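Local coordinates for protein Ac-ASP-7 (Ancylostoma caninum, PDB 3S6S) that is of unknown function but, as a secreted hookworm protein of the SCP/TAPS (pathogenesis-related) family, probably takes part in interactions between parasite and host, at residues A[23-28]-A[107-112]. Sequence-based numbering, arbitrary orientation.
Sequences DTFHNG and RQVVYP
V109 sets its two methyl groups against the imidazole of H26, joining helix 103-110 to helix 16-34 inside the alpha-beta-alpha sandwich of an SCP/TAPS domain. The pair is a worked example of a buried histidine whose nitrogens are paired within the protein while a ring carbon packs on an aliphatic side chain. CG1 of V109 comes to 3.6 Å from CD2 of H26, the carbon of the ring that turns toward the second helix, while CG2 lies 3.8 Å from NE2 of H26. The two side chains cross at about a right angle, and the two methyls lie beside the CD2-NE2 side of the ring, CG1 nearer CD2 and CG2 nearer NE2, with CG1 coming in obliquely. A chi1 of 170°, which carries CG1 away from the valine's own backbone N, also brings that methyl near F25, whose CE1 lies 4.2 Å from V109 CG1. No hydrogen bond links the segments; the contact is purely van der Waals.

What fixes the ring lies one shell further out. ND1 of H26 is hydrogen-bonded to the carbonyl oxygen of I22, one turn earlier in the same helix, and NE2 to the hydroxyl of Y140 on strand 133-140, so both nitrogens are satisfied and rotation of the imidazole is restrained. F117 meets the ring at about 45°, and Y140 touches V109 as well, bringing the central sheet up to both partners. Helix 88-99 closes the cluster, with F99 against V109 and L96 against F25. Here the ring of F25 turns its edge to H26, whose ND1 lies in the phenyl plane.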
loop_
_atom_site.group_PDB
_atom_site.type_symbol
_atom_site.label_atom_id
_atom_site.label_comp_id
_atom_site.label_asym_id
_atom_site.label_seq_id
_atom_site.Cartn_x
_atom_site.Cartn_y
_atom_site.Cartn_z
ATOM N N ASP A 23 4.447 4.615 -2.658
ATOM C CA ASP A 23 4.775 3.242 -2.989
ATOM C C ASP A 23 6.005 2.763 -2.231
ATOM O O ASP A 23 6.041 1.627 -1.753
ATOM C CB ASP A 23 4.986 3.102 -4.489
ATOM C CG ASP A 23 5.468 1.732 -4.870
ATOM O OD1 ASP A 23 6.703 1.523 -4.918
ATOM O OD2 ASP A 23 4.607 0.862 -5.099
ATOM N N THR A 24 7.002 3.631 -2.099
ATOM C CA THR A 24 8.217 3.254 -1.381
ATOM C C THR A 24 7.956 3.121 0.118
ATOM O O THR A 24 8.445 2.190 0.768
ATOM C CB THR A 24 9.378 4.239 -1.638
ATOM O OG1 THR A 24 9.775 4.166 -3.022
ATOM C CG2 THR A 24 10.563 3.881 -0.773
ATOM N N PHE A 25 7.156 4.035 0.656
ATOM C CA PHE A 25 6.741 3.939 2.042
ATOM C C PHE A 25 6.035 2.613 2.307
ATOM O O PHE A 25 6.334 1.917 3.271
ATOM C CB PHE A 25 5.813 5.095 2.403
ATOM C CG PHE A 25 5.178 4.959 3.757
ATOM C CD1 PHE A 25 4.001 4.234 3.915
ATOM C CD2 PHE A 25 5.751 5.568 4.872
ATOM C CE1 PHE A 25 3.407 4.107 5.161
ATOM C CE2 PHE A 25 5.180 5.441 6.125
ATOM C CZ PHE A 25 3.995 4.715 6.272
ATOM N N HIS A 26 5.082 2.264 1.453
ATOM C CA HIS A 26 4.382 0.990 1.608
ATOM C C HIS A 26 5.304 -0.208 1.478
ATOM O O HIS A 26 5.394 -1.027 2.391
ATOM C CB HIS A 26 3.250 0.858 0.585
ATOM C CG HIS A 26 1.996 1.564 0.988
ATOM N ND1 HIS A 26 1.836 2.927 0.862
ATOM C CD2 HIS A 26 0.842 1.096 1.520
ATOM C CE1 HIS A 26 0.628 3.264 1.278
ATOM N NE2 HIS A 26 0.010 2.172 1.693
ATOM N N ASN A 27 5.983 -0.329 0.339
ATOM C CA ASN A 27 6.715 -1.570 0.085
ATOM C C ASN A 27 8.020 -1.681 0.853
ATOM O O ASN A 27 8.440 -2.788 1.236
ATOM C CB ASN A 27 6.872 -1.839 -1.414
ATOM C CG ASN A 27 5.573 -2.333 -2.040
ATOM O OD1 ASN A 27 4.968 -3.311 -1.561
ATOM N ND2 ASN A 27 5.108 -1.631 -3.073
ATOM N N GLY A 28 8.636 -0.531 1.113
ATOM C CA GLY A 28 9.766 -0.477 2.023
ATOM C C GLY A 28 9.432 -1.058 3.388
ATOM O O GLY A 28 10.191 -1.860 3.937
ATOM N N ARG A 107 -2.370 -1.254 9.890
ATOM C CA ARG A 107 -2.891 -2.601 9.677
ATOM C C ARG A 107 -3.162 -2.891 8.206
ATOM O O ARG A 107 -2.834 -3.971 7.714
ATOM C CB ARG A 107 -4.184 -2.827 10.446
ATOM C CG ARG A 107 -4.004 -3.364 11.827
ATOM C CD ARG A 107 -5.346 -3.887 12.312
ATOM N NE ARG A 107 -5.385 -5.336 12.242
ATOM C CZ ARG A 107 -6.382 -6.033 11.727
ATOM N NH1 ARG A 107 -7.451 -5.400 11.240
ATOM N NH2 ARG A 107 -6.308 -7.364 11.719
ATOM N N GLN A 108 -3.781 -1.940 7.510
ATOM C CA GLN A 108 -4.035 -2.121 6.085
ATOM C C GLN A 108 -2.736 -2.096 5.268
ATOM O O GLN A 108 -2.495 -2.964 4.429
ATOM C CB GLN A 108 -5.009 -1.063 5.574
ATOM C CG GLN A 108 -5.225 -1.125 4.077
ATOM C CD GLN A 108 -5.983 -2.374 3.640
ATOM O OE1 GLN A 108 -7.207 -2.481 3.841
ATOM N NE2 GLN A 108 -5.262 -3.331 3.038
ATOM N N VAL A 109 -1.900 -1.096 5.537
ATOM C CA VAL A 109 -0.641 -0.886 4.830
ATOM C C VAL A 109 0.211 -2.148 4.806
ATOM O O VAL A 109 0.912 -2.453 3.839
ATOM C CB VAL A 109 0.167 0.219 5.539
ATOM C CG1 VAL A 109 1.600 0.302 4.990
ATOM C CG2 VAL A 109 -0.567 1.553 5.415
ATOM N N VAL A 110 0.083 -2.911 5.870
ATOM C CA VAL A 110 1.067 -3.909 6.239
ATOM C C VAL A 110 0.536 -5.358 6.108
ATOM O O VAL A 110 1.289 -6.317 6.267
ATOM C CB VAL A 110 1.563 -3.531 7.667
ATOM C CG1 VAL A 110 1.472 -4.671 8.662
ATOM C CG2 VAL A 110 2.929 -2.866 7.595
ATOM N N TYR A 111 -0.756 -5.481 5.784
ATOM C CA TYR A 111 -1.468 -6.747 5.616
ATOM C C TYR A 111 -0.841 -7.598 4.516
ATOM O O TYR A 111 -0.918 -7.242 3.344
ATOM C CB TYR A 111 -2.930 -6.448 5.249
ATOM C CG TYR A 111 -3.837 -7.647 5.103
ATOM C CD1 TYR A 111 -4.882 -7.638 4.193
ATOM C CD2 TYR A 111 -3.672 -8.779 5.897
ATOM C CE1 TYR A 111 -5.730 -8.732 4.063
ATOM C CE2 TYR A 111 -4.502 -9.872 5.770
ATOM C CZ TYR A 111 -5.526 -9.845 4.852
ATOM O OH TYR A 111 -6.365 -10.929 4.732
ATOM N N PRO A 112 -0.231 -8.739 4.889
ATOM C CA PRO A 112 0.560 -9.554 3.946
ATOM C C PRO A 112 -0.220 -10.109 2.756
ATOM O O PRO A 112 0.406 -10.512 1.784
ATOM C CB PRO A 112 1.080 -10.698 4.823
ATOM C CG PRO A 112 1.057 -10.146 6.218
ATOM C CD PRO A 112 -0.153 -9.256 6.265
#